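Local coordinates for protein shikimate dehydrogenase (NADP(+)) (Peptoclostridium difficile, PDB 5DZS) that probably catalyses the reversible NADPH-linked reduction of 3-dehydroshikimate to shikimate in the chorismate pathway that leads to the aromatic amino acids, at residues V120-G125 with E168-I173; A132-F137 with L145-R150; Q239-Q244 with T250-S255. All coordinates share one frame; numbering follows the deposited sequence.

Contact 1: residues V120-G125 with E168-I173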
loop_
_atom_site.group_PDB
_atom_site.type_symbol
_atom_site.label_atom_id
_atom_site.label_comp_id
_atom_site.label_asym_id
_atom_site.label_seq_id
_atom_site.Cartn_x
_atom_site.Cartn_y
_atom_site.Cartn_z
ATOM N N VAL B 120 29.834 -11.221 5.517
ATOM C CA VAL B 120 30.407 -11.040 4.190
ATOM C C VAL B 120 29.513 -11.821 3.245
ATOM O O VAL B 120 29.230 -12.997 3.486
ATOM C CB VAL B 120 31.853 -11.584 4.097
ATOM C CG1 VAL B 120 32.406 -11.413 2.684
ATOM C CG2 VAL B 120 32.756 -10.897 5.112
ATOM N N ALA B 121 29.047 -11.168 2.184
ATOM C CA ALA B 121 28.165 -11.822 1.220
ATOM C C ALA B 121 28.557 -11.519 -0.207
ATOM O O ALA B 121 29.152 -10.473 -0.514
ATOM C CB ALA B 121 26.717 -11.414 1.454
ATOM N N VAL B 122 28.210 -12.458 -1.076
ATOM C CA VAL B 122 28.427 -12.331 -2.491
ATOM C C VAL B 122 27.091 -12.556 -3.178
ATOM O O VAL B 122 26.384 -13.517 -2.869
ATOM C CB VAL B 122 29.422 -13.373 -3.022
ATOM C CG1 VAL B 122 29.463 -13.364 -4.551
ATOM C CG2 VAL B 122 30.796 -13.116 -2.442
ATOM N N ILE B 123 26.743 -11.644 -4.079
ATOM C CA ILE B 123 25.555 -11.794 -4.914
ATOM C C ILE B 123 26.029 -12.198 -6.302
ATOM O O ILE B 123 26.917 -11.551 -6.878
ATOM C CB ILE B 123 24.765 -10.484 -5.067
ATOM C CG1 ILE B 123 24.190 -10.042 -3.718
ATOM C CG2 ILE B 123 23.643 -10.670 -6.097
ATOM C CD1 ILE B 123 23.673 -8.619 -3.704
ATOM N N LEU B 124 25.444 -13.262 -6.840
ATOM C CA LEU B 124 25.750 -13.709 -8.184
ATOM C C LEU B 124 24.740 -13.117 -9.152
ATOM O O LEU B 124 23.530 -13.383 -9.032
ATOM C CB LEU B 124 25.675 -15.227 -8.283
ATOM C CG LEU B 124 26.530 -16.029 -7.312
ATOM C CD1 LEU B 124 26.226 -17.505 -7.484
ATOM C CD2 LEU B 124 28.002 -15.714 -7.540
ATOM N N GLY B 125 25.232 -12.316 -10.100
ATOM C CA GLY B 125 24.389 -11.712 -11.124
ATOM C C GLY B 125 24.096 -10.246 -10.904
ATOM O O GLY B 125 24.297 -9.715 -9.805
ATOM N N GLU B 168 36.267 -14.966 -11.934
ATOM C CA GLU B 168 37.659 -15.350 -11.745
ATOM C C GLU B 168 38.126 -14.878 -10.378
ATOM O O GLU B 168 38.718 -15.646 -9.620
ATOM C CB GLU B 168 38.535 -14.758 -12.850
ATOM C CG GLU B 168 38.164 -15.267 -14.229
ATOM C CD GLU B 168 38.296 -16.777 -14.333
ATOM O OE1 GLU B 168 39.275 -17.333 -13.771
ATOM O OE2 GLU B 168 37.427 -17.401 -14.987
ATOM N N GLU B 169 37.839 -13.614 -10.062
ATOM C CA GLU B 169 38.192 -13.044 -8.763
ATOM C C GLU B 169 37.444 -13.741 -7.649
ATOM O O GLU B 169 37.926 -13.834 -6.534
ATOM C CB GLU B 169 37.852 -11.561 -8.697
ATOM C CG GLU B 169 38.566 -10.685 -9.709
ATOM C CD GLU B 169 38.096 -9.253 -9.615
ATOM O OE1 GLU B 169 38.621 -8.499 -8.764
ATOM O OE2 GLU B 169 37.209 -8.879 -10.405
ATOM N N LEU B 170 36.235 -14.202 -7.950
ATOM C CA LEU B 170 35.417 -14.880 -6.954
ATOM C C LEU B 170 36.076 -16.138 -6.407
ATOM O O LEU B 170 35.786 -16.549 -5.286
ATOM C CB LEU B 170 34.057 -15.238 -7.560
ATOM C CG LEU B 170 33.078 -15.985 -6.655
ATOM C CD1 LEU B 170 32.775 -15.208 -5.381
ATOM C CD2 LEU B 170 31.793 -16.259 -7.418
ATOM N N LYS B 171 36.972 -16.734 -7.197
ATOM C CA LYS B 171 37.666 -17.950 -6.795
ATOM C C LYS B 171 38.455 -17.767 -5.501
ATOM O O LYS B 171 38.656 -18.730 -4.761
ATOM C CB LYS B 171 38.629 -18.415 -7.893
ATOM C CG LYS B 171 37.987 -18.822 -9.209
ATOM C CD LYS B 171 39.050 -19.323 -10.186
ATOM C CE LYS B 171 38.435 -19.699 -11.525
ATOM N NZ LYS B 171 39.454 -20.122 -12.522
ATOM N N HIS B 172 38.886 -16.534 -5.229
ATOM C CA HIS B 172 39.688 -16.235 -4.035
ATOM C C HIS B 172 38.922 -15.522 -2.919
ATOM O O HIS B 172 39.534 -15.022 -1.978
ATOM C CB HIS B 172 40.905 -15.386 -4.429
ATOM C CG HIS B 172 41.599 -15.873 -5.659
ATOM N ND1 HIS B 172 42.413 -16.986 -5.665
ATOM C CD2 HIS B 172 41.600 -15.399 -6.927
ATOM C CE1 HIS B 172 42.879 -17.180 -6.886
ATOM N NE2 HIS B 172 42.402 -16.229 -7.670
ATOM N N ILE B 173 37.595 -15.457 -3.015
ATOM C CA ILE B 173 36.803 -14.808 -1.966
ATOM C C ILE B 173 36.186 -15.839 -1.031
ATOM O O ILE B 173 35.585 -16.827 -1.472
ATOM C CB ILE B 173 35.677 -13.898 -2.532
ATOM C CG1 ILE B 173 36.233 -12.543 -2.973
ATOM C CG2 ILE B 173 34.658 -13.563 -1.449
ATOM C CD1 ILE B 173 37.289 -12.612 -4.043
#
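No ring or amide takes part where Val-122 and Leu-124 meet Leu-170 and Ile-173. The one ring of the two segments, that of His-172, lies well away from the strand, with Lys-171 CB 4.3 Å above the centre of one face. The contact belongs to the Rossmann-type NADP-binding domain: strand 120-124 is an inner strand of its parallel sheet, and residues 168-173 form a turn in the connection between strands 163-166 and 177-180, laid over the sheet, 168-171 with helical backbone angles. Leu-170 and Val-122 share the packing about equally. With CG anti to its nitrogen (chi1 179°) the side chain of Leu-170 reaches for the strand and divides its methyls between two residues on the same side of the sheet: CD1 sits 3.9 Å from Val-122 CG1, and CD2 lies 3.8 Å from Leu-124 CD2, the two leucines crossing at about a right angle. The second methyl of Val-122, CG2, faces Ile-173 CG2 at 4.0 Å. Tyr-146 of the neighbouring strand touches both Val-122 and Ile-173, and Tyr-167 packs on Leu-124, so aromatic residues help to enclose this aliphatic patch. On the exposed side of the turn, Lys-171 NZ forms a salt bridge of 3.1 Å with Glu-168 OE1, approaching on the syn side and 24° out of the carboxylate plane.

Contact 2: residues A132-F137 with L145-R150. With SO4 (sulfate ion), chain E.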
loop_
_atom_site.group_PDB
_atom_site.type_symbol
_atom_site.label_atom_id
_atom_site.label_comp_id
_atom_site.label_asym_id
_atom_site.label_seq_id
_atom_site.Cartn_x
_atom_site.Cartn_y
_atom_site.Cartn_z
ATOM N N ALA B 132 17.941 -5.477 -5.638
ATOM C CA ALA B 132 17.132 -5.544 -4.422
ATOM C C ALA B 132 17.920 -6.190 -3.306
ATOM O O ALA B 132 17.848 -5.753 -2.159
ATOM C CB ALA B 132 15.859 -6.323 -4.662
ATOM N N ALA B 133 18.631 -7.262 -3.645
ATOM C CA ALA B 133 19.463 -7.975 -2.691
ATOM C C ALA B 133 20.581 -7.077 -2.184
ATOM O O ALA B 133 20.870 -7.057 -0.978
ATOM C CB ALA B 133 20.025 -9.247 -3.314
ATOM N N LEU B 134 21.212 -6.335 -3.094
ATOM C CA LEU B 134 22.236 -5.379 -2.715
ATOM C C LEU B 134 21.637 -4.365 -1.732
ATOM O O LEU B 134 22.213 -4.094 -0.691
ATOM C CB LEU B 134 22.795 -4.673 -3.961
ATOM C CG LEU B 134 23.792 -3.520 -3.770
ATOM C CD1 LEU B 134 24.660 -3.355 -5.017
ATOM C CD2 LEU B 134 23.101 -2.205 -3.397
ATOM N N THR B 135 20.470 -3.832 -2.080
ATOM C CA THR B 135 19.781 -2.837 -1.254
ATOM C C THR B 135 19.471 -3.414 0.136
ATOM O O THR B 135 19.736 -2.772 1.164
ATOM C CB THR B 135 18.490 -2.348 -1.954
ATOM O OG1 THR B 135 18.801 -1.872 -3.273
ATOM C CG2 THR B 135 17.821 -1.225 -1.171
ATOM N N TYR B 136 18.927 -4.627 0.161
ATOM C CA TYR B 136 18.602 -5.293 1.419
ATOM C C TYR B 136 19.840 -5.544 2.274
ATOM O O TYR B 136 19.853 -5.206 3.465
ATOM C CB TYR B 136 17.866 -6.613 1.158
ATOM C CG TYR B 136 17.702 -7.437 2.405
ATOM C CD1 TYR B 136 16.732 -7.125 3.337
ATOM C CD2 TYR B 136 18.538 -8.512 2.659
ATOM C CE1 TYR B 136 16.589 -7.874 4.490
ATOM C CE2 TYR B 136 18.414 -9.265 3.812
ATOM C CZ TYR B 136 17.438 -8.946 4.723
ATOM O OH TYR B 136 17.324 -9.708 5.877
ATOM N N PHE B 137 20.871 -6.150 1.685
ATOM C CA PHE B 137 22.102 -6.438 2.434
ATOM C C PHE B 137 22.737 -5.174 3.055
ATOM O O PHE B 137 23.154 -5.194 4.214
ATOM C CB PHE B 137 23.156 -7.150 1.561
ATOM C CG PHE B 137 22.898 -8.623 1.309
ATOM C CD1 PHE B 137 22.593 -9.496 2.342
ATOM C CD2 PHE B 137 23.102 -9.159 0.045
ATOM C CE1 PHE B 137 22.411 -10.855 2.097
ATOM C CE2 PHE B 137 22.929 -10.512 -0.206
ATOM C CZ PHE B 137 22.581 -11.362 0.814
ATOM N N LEU B 145 30.241 -6.525 0.886
ATOM C CA LEU B 145 29.337 -7.009 -0.176
ATOM C C LEU B 145 29.980 -6.984 -1.565
ATOM O O LEU B 145 30.463 -5.939 -2.023
ATOM C CB LEU B 145 28.052 -6.176 -0.217
ATOM C CG LEU B 145 27.018 -6.627 -1.259
ATOM C CD1 LEU B 145 26.529 -8.044 -0.975
ATOM C CD2 LEU B 145 25.846 -5.665 -1.318
ATOM N N TYR B 146 29.986 -8.142 -2.223
ATOM C CA TYR B 146 30.486 -8.268 -3.584
ATOM C C TYR B 146 29.317 -8.641 -4.496
ATOM O O TYR B 146 28.388 -9.325 -4.074
ATOM C CB TYR B 146 31.515 -9.390 -3.709
ATOM C CG TYR B 146 32.736 -9.329 -2.804
ATOM C CD1 TYR B 146 32.704 -9.883 -1.528
ATOM C CD2 TYR B 146 33.938 -8.797 -3.255
ATOM C CE1 TYR B 146 33.817 -9.864 -0.702
ATOM C CE2 TYR B 146 35.063 -8.779 -2.440
ATOM C CZ TYR B 146 34.994 -9.311 -1.167
ATOM O OH TYR B 146 36.112 -9.293 -0.358
ATOM N N VAL B 147 29.375 -8.188 -5.742
ATOM C CA VAL B 147 28.401 -8.572 -6.760
ATOM C C VAL B 147 29.238 -9.108 -7.913
ATOM O O VAL B 147 30.105 -8.397 -8.425
ATOM C CB VAL B 147 27.529 -7.397 -7.228
ATOM C CG1 VAL B 147 26.587 -7.846 -8.334
ATOM C CG2 VAL B 147 26.743 -6.830 -6.059
ATOM N N SER B 148 29.008 -10.363 -8.289
ATOM C CA SER B 148 29.787 -11.014 -9.355
ATOM C C SER B 148 29.075 -10.998 -10.700
ATOM O O SER B 148 27.893 -11.318 -10.788
ATOM C CB SER B 148 30.101 -12.458 -8.967
ATOM O OG SER B 148 31.038 -13.027 -9.865
ATOM N N THR B 149 29.810 -10.632 -11.747
ATOM C CA THR B 149 29.273 -10.561 -13.104
ATOM C C THR B 149 30.251 -11.251 -14.053
ATOM O O THR B 149 31.442 -11.360 -13.746
ATOM C CB THR B 149 29.029 -9.091 -13.522
ATOM O OG1 THR B 149 28.372 -9.043 -14.794
ATOM C CG2 THR B 149 30.338 -8.298 -13.576
ATOM N N ARG B 150 29.753 -11.732 -15.191
ATOM C CA ARG B 150 30.615 -12.407 -16.171
ATOM C C ARG B 150 31.637 -11.445 -16.782
ATOM O O ARG B 150 32.778 -11.829 -17.042
ATOM C CB ARG B 150 29.782 -13.060 -17.276
ATOM C CG ARG B 150 28.853 -14.161 -16.795
ATOM C CD ARG B 150 29.589 -15.334 -16.154
ATOM N NE ARG B 150 28.644 -16.333 -15.648
ATOM C CZ ARG B 150 28.982 -17.425 -14.966
ATOM N NH1 ARG B 150 28.042 -18.265 -14.552
ATOM N NH2 ARG B 150 30.250 -17.677 -14.691
HETATM S S SO4 E . 25.828 -11.648 -14.753
HETATM O O1 SO4 E . 26.388 -12.409 -13.613
HETATM O O2 SO4 E . 26.550 -12.039 -15.984
HETATM O O3 SO4 E . 24.384 -11.954 -14.888
HETATM O O4 SO4 E . 25.987 -10.194 -14.529
#
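A beta-alpha-beta unit of the Rossmann-type dinucleotide-binding domain is closed here, helix 128-139 packing on strand 144-149, the strand it leads into. The segments 132-137 and 145-149 run almost antiparallel (174°), their axes 10.0 Å apart at the closest. Leu-145 buries the largest share of the interface. Its CG stands anti to the backbone nitrogen (chi1 -178°), which carries the branch up to the helix, where the two methyls part: CD1 meets Phe-137 CD2 at 3.7 Å, coming obliquely to the ring, and CD2 rests 3.9 Å from Leu-134 CG. Leu-134 crosses Leu-145 at about a right angle and reaches two residues further along the strand, its CD1 4.2 Å from Val-147 CG2. All four side chains are buried, and Ile-123 of the adjoining strand packs against both Phe-137 and Leu-145. Beyond this apolar layer, Thr-149 and Arg-150 at the strand's C-terminal end hold a sulfate ion, probably from the crystallisation liquor, a setting consistent with the site for the 2'-phosphate of NADP in this family. Thr-126, in the glycine-rich turn before the helix, also bonds the ion. The backbone N-H of Arg-150 gives a weak but fairly straight bond to sulfate O2, 3.3 Å from its N. Thr-149, whose hydroxyl is anti to its own nitrogen (chi1 -174°), donates from OG1 to sulfate O4 at 2.7 Å.

Contact 3: residues Q239-Q244 with T250-S255; sequences QAIKSQ and TKIDNS
Helix 233-248 carries Gln-239, a probable shikimate-binding residue, and the chain that leaves this helix folds back along it before entering helix 255-268. The return is pinned by Ile-252, whose side chain drops onto the helix between Ile-241 and Gln-244, residues one turn apart. Its CG2 meets Ile-241 CG2 at 4.0 Å, the two isoleucines passing at a slant. In Ile-252 the CG1 branch stands anti to the carbonyl carbon (chi1 -68°) and continues extended, bringing CD1 to 3.8 Å from both Gln-244 CB and the carbonyl oxygen of Ile-241. Gln-244 thus offers only its aliphatic root to this contact; in the conformer described, its amide nitrogen bonds His-20. Just beyond Ile-252, Asp-253 prepares the next helix. Its OD1 accepts two bonds from Ser-255: the backbone N, at 2.8 Å and met nearly along the C-O direction, makes a helix-capping bond, while Ser-255 OG donates at 2.6 Å from 61° out of the carboxylate plane. This double grip should fix the rotation of the carboxylate. Lys-242 NZ and Lys-251 NZ, 4.9 Å apart, converge on the carboxylate of Asp-249 of the second subunit, with which both form salt bridges; Lys-242 also pairs with Glu-245 of its own chain. The contact therefore lies at the dimer interface, while within its own subunit helix 16-27 packs against it, Leu-27 touching Ile-252, Phe-24 touching Gln-244, and Ile-19 and His-20 covering Ala-240.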
loop_
_atom_site.group_PDB
_atom_site.type_symbol
_atom_site.label_atom_id
_atom_site.label_comp_id
_atom_site.label_asym_id
_atom_site.label_seq_id
_atom_site.Cartn_x
_atom_site.Cartn_y
_atom_site.Cartn_z
ATOM N N GLN B 239 5.991 -12.694 -2.030
ATOM C CA GLN B 239 5.834 -11.668 -3.078
ATOM C C GLN B 239 4.459 -11.732 -3.737
ATOM O O GLN B 239 3.873 -10.687 -4.107
ATOM C CB GLN B 239 6.902 -11.840 -4.103
ATOM C CG GLN B 239 8.237 -11.513 -3.558
ATOM C CD GLN B 239 9.282 -11.620 -4.635
ATOM O OE1 GLN B 239 9.512 -12.699 -5.229
ATOM N NE2 GLN B 239 9.922 -10.503 -4.912
ATOM N N ALA B 240 3.895 -12.921 -3.909
ATOM C CA ALA B 240 2.571 -13.035 -4.505
ATOM C C ALA B 240 1.538 -12.354 -3.596
ATOM O O ALA B 240 0.648 -11.617 -4.049
ATOM C CB ALA B 240 2.181 -14.478 -4.769
ATOM N N ILE B 241 1.659 -12.601 -2.286
ATOM C CA ILE B 241 0.729 -12.024 -1.312
ATOM C C ILE B 241 0.883 -10.499 -1.247
ATOM O O ILE B 241 -0.131 -9.773 -1.248
ATOM C CB ILE B 241 0.900 -12.714 0.059
ATOM C CG1 ILE B 241 0.404 -14.162 -0.045
ATOM C CG2 ILE B 241 0.151 -11.968 1.164
ATOM C CD1 ILE B 241 0.785 -15.036 1.138
ATOM N N LYS B 242 2.110 -10.004 -1.236
ATOM C CA LYS B 242 2.319 -8.565 -1.242
ATOM C C LYS B 242 1.739 -7.937 -2.513
ATOM O O LYS B 242 1.136 -6.865 -2.470
ATOM C CB LYS B 242 3.812 -8.244 -1.093
ATOM C CG LYS B 242 4.131 -6.764 -1.015
ATOM C CD LYS B 242 3.526 -6.081 0.202
ATOM C CE LYS B 242 4.041 -6.606 1.538
ATOM N NZ LYS B 242 3.428 -5.967 2.755
ATOM N N SER B 243 1.932 -8.602 -3.657
ATOM C CA SER B 243 1.351 -8.095 -4.891
ATOM C C SER B 243 -0.179 -8.003 -4.758
ATOM O O SER B 243 -0.789 -7.011 -5.186
ATOM C CB SER B 243 1.676 -8.978 -6.094
ATOM O OG SER B 243 3.057 -8.962 -6.420
ATOM N N GLN B 244 -0.782 -9.053 -4.206
ATOM C CA GLN B 244 -2.216 -9.073 -4.002
ATOM C C GLN B 244 -2.691 -7.943 -3.076
ATOM O O GLN B 244 -3.749 -7.340 -3.303
ATOM C CB GLN B 244 -2.635 -10.440 -3.495
ATOM C CG GLN B 244 -2.535 -11.513 -4.560
ATOM C CD GLN B 244 -3.520 -11.294 -5.690
ATOM O OE1 GLN B 244 -4.481 -10.554 -5.554
ATOM N NE2 GLN B 244 -3.280 -11.951 -6.824
ATOM N N THR B 250 -5.581 -3.718 0.167
ATOM C CA THR B 250 -6.020 -4.218 1.466
ATOM C C THR B 250 -4.946 -5.127 1.995
ATOM O O THR B 250 -4.209 -5.728 1.231
ATOM C CB THR B 250 -7.337 -5.005 1.339
ATOM O OG1 THR B 250 -7.902 -5.227 2.641
ATOM C CG2 THR B 250 -7.118 -6.317 0.637
ATOM N N LYS B 251 -4.848 -5.244 3.311
ATOM C CA LYS B 251 -3.861 -6.103 3.934
ATOM C C LYS B 251 -4.410 -7.531 4.095
ATOM O O LYS B 251 -5.604 -7.741 4.330
ATOM C CB LYS B 251 -3.437 -5.545 5.315
ATOM C CG LYS B 251 -2.847 -4.142 5.283
ATOM C CD LYS B 251 -1.583 -4.014 4.463
ATOM C CE LYS B 251 -0.977 -2.610 4.514
ATOM N NZ LYS B 251 0.231 -2.428 3.661
ATOM N N ILE B 252 -3.515 -8.490 3.938
ATOM C CA ILE B 252 -3.813 -9.908 4.032
ATOM C C ILE B 252 -3.239 -10.486 5.339
ATOM O O ILE B 252 -2.113 -10.169 5.757
ATOM C CB ILE B 252 -3.307 -10.650 2.770
ATOM C CG1 ILE B 252 -4.141 -10.218 1.569
ATOM C CG2 ILE B 252 -3.390 -12.173 2.936
ATOM C CD1 ILE B 252 -3.572 -10.633 0.214
ATOM N N ASP B 253 -4.050 -11.316 5.981
ATOM C CA ASP B 253 -3.695 -11.941 7.253
ATOM C C ASP B 253 -2.313 -12.609 7.179
ATOM O O ASP B 253 -2.030 -13.322 6.229
ATOM C CB ASP B 253 -4.784 -12.948 7.623
ATOM C CG ASP B 253 -4.621 -13.513 9.025
ATOM O OD1 ASP B 253 -3.557 -14.068 9.337
ATOM O OD2 ASP B 253 -5.584 -13.425 9.812
ATOM N N ASN B 254 -1.471 -12.349 8.181
ATOM C CA ASN B 254 -0.085 -12.891 8.234
ATOM C C ASN B 254 0.015 -14.394 8.137
ATOM O O ASN B 254 0.979 -14.927 7.599
ATOM C CB ASN B 254 0.602 -12.501 9.546
ATOM C CG ASN B 254 1.055 -11.062 9.569
ATOM O OD1 ASN B 254 1.147 -10.411 8.533
ATOM N ND2 ASN B 254 1.378 -10.566 10.764
ATOM N N SER B 255 -0.975 -15.073 8.683
ATOM C CA SER B 255 -0.967 -16.529 8.721
ATOM C C SER B 255 -1.102 -17.170 7.352
ATOM O O SER B 255 -0.723 -18.316 7.165
ATOM C CB SER B 255 -2.102 -17.009 9.604
ATOM O OG SER B 255 -3.350 -16.631 9.065
#

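Contacts 1 and 2 share the parallel sheet of the NADP-binding domain. Their centres are about 10 Å apart, contact 2 is nested in the chain loop closed by contact 1, and strands 120-124 and 144-149 are joined directly, Ile-123 N and O probably bonding Tyr-146 O and Ser-148 N. Residues 168-173 pack on strand 120-124, and helix 128-139 on strand 144-149, its neighbour in the sheet. Contact 3 follows both in sequence and lies across the chain's centre, about 34 Å from contact 1 and 26 Å from contact 2, centre to centre. It sits beside the substrate-binding domain and the dimer interface, so the later chain links the cofactor side to the substrate side and the dimer partner.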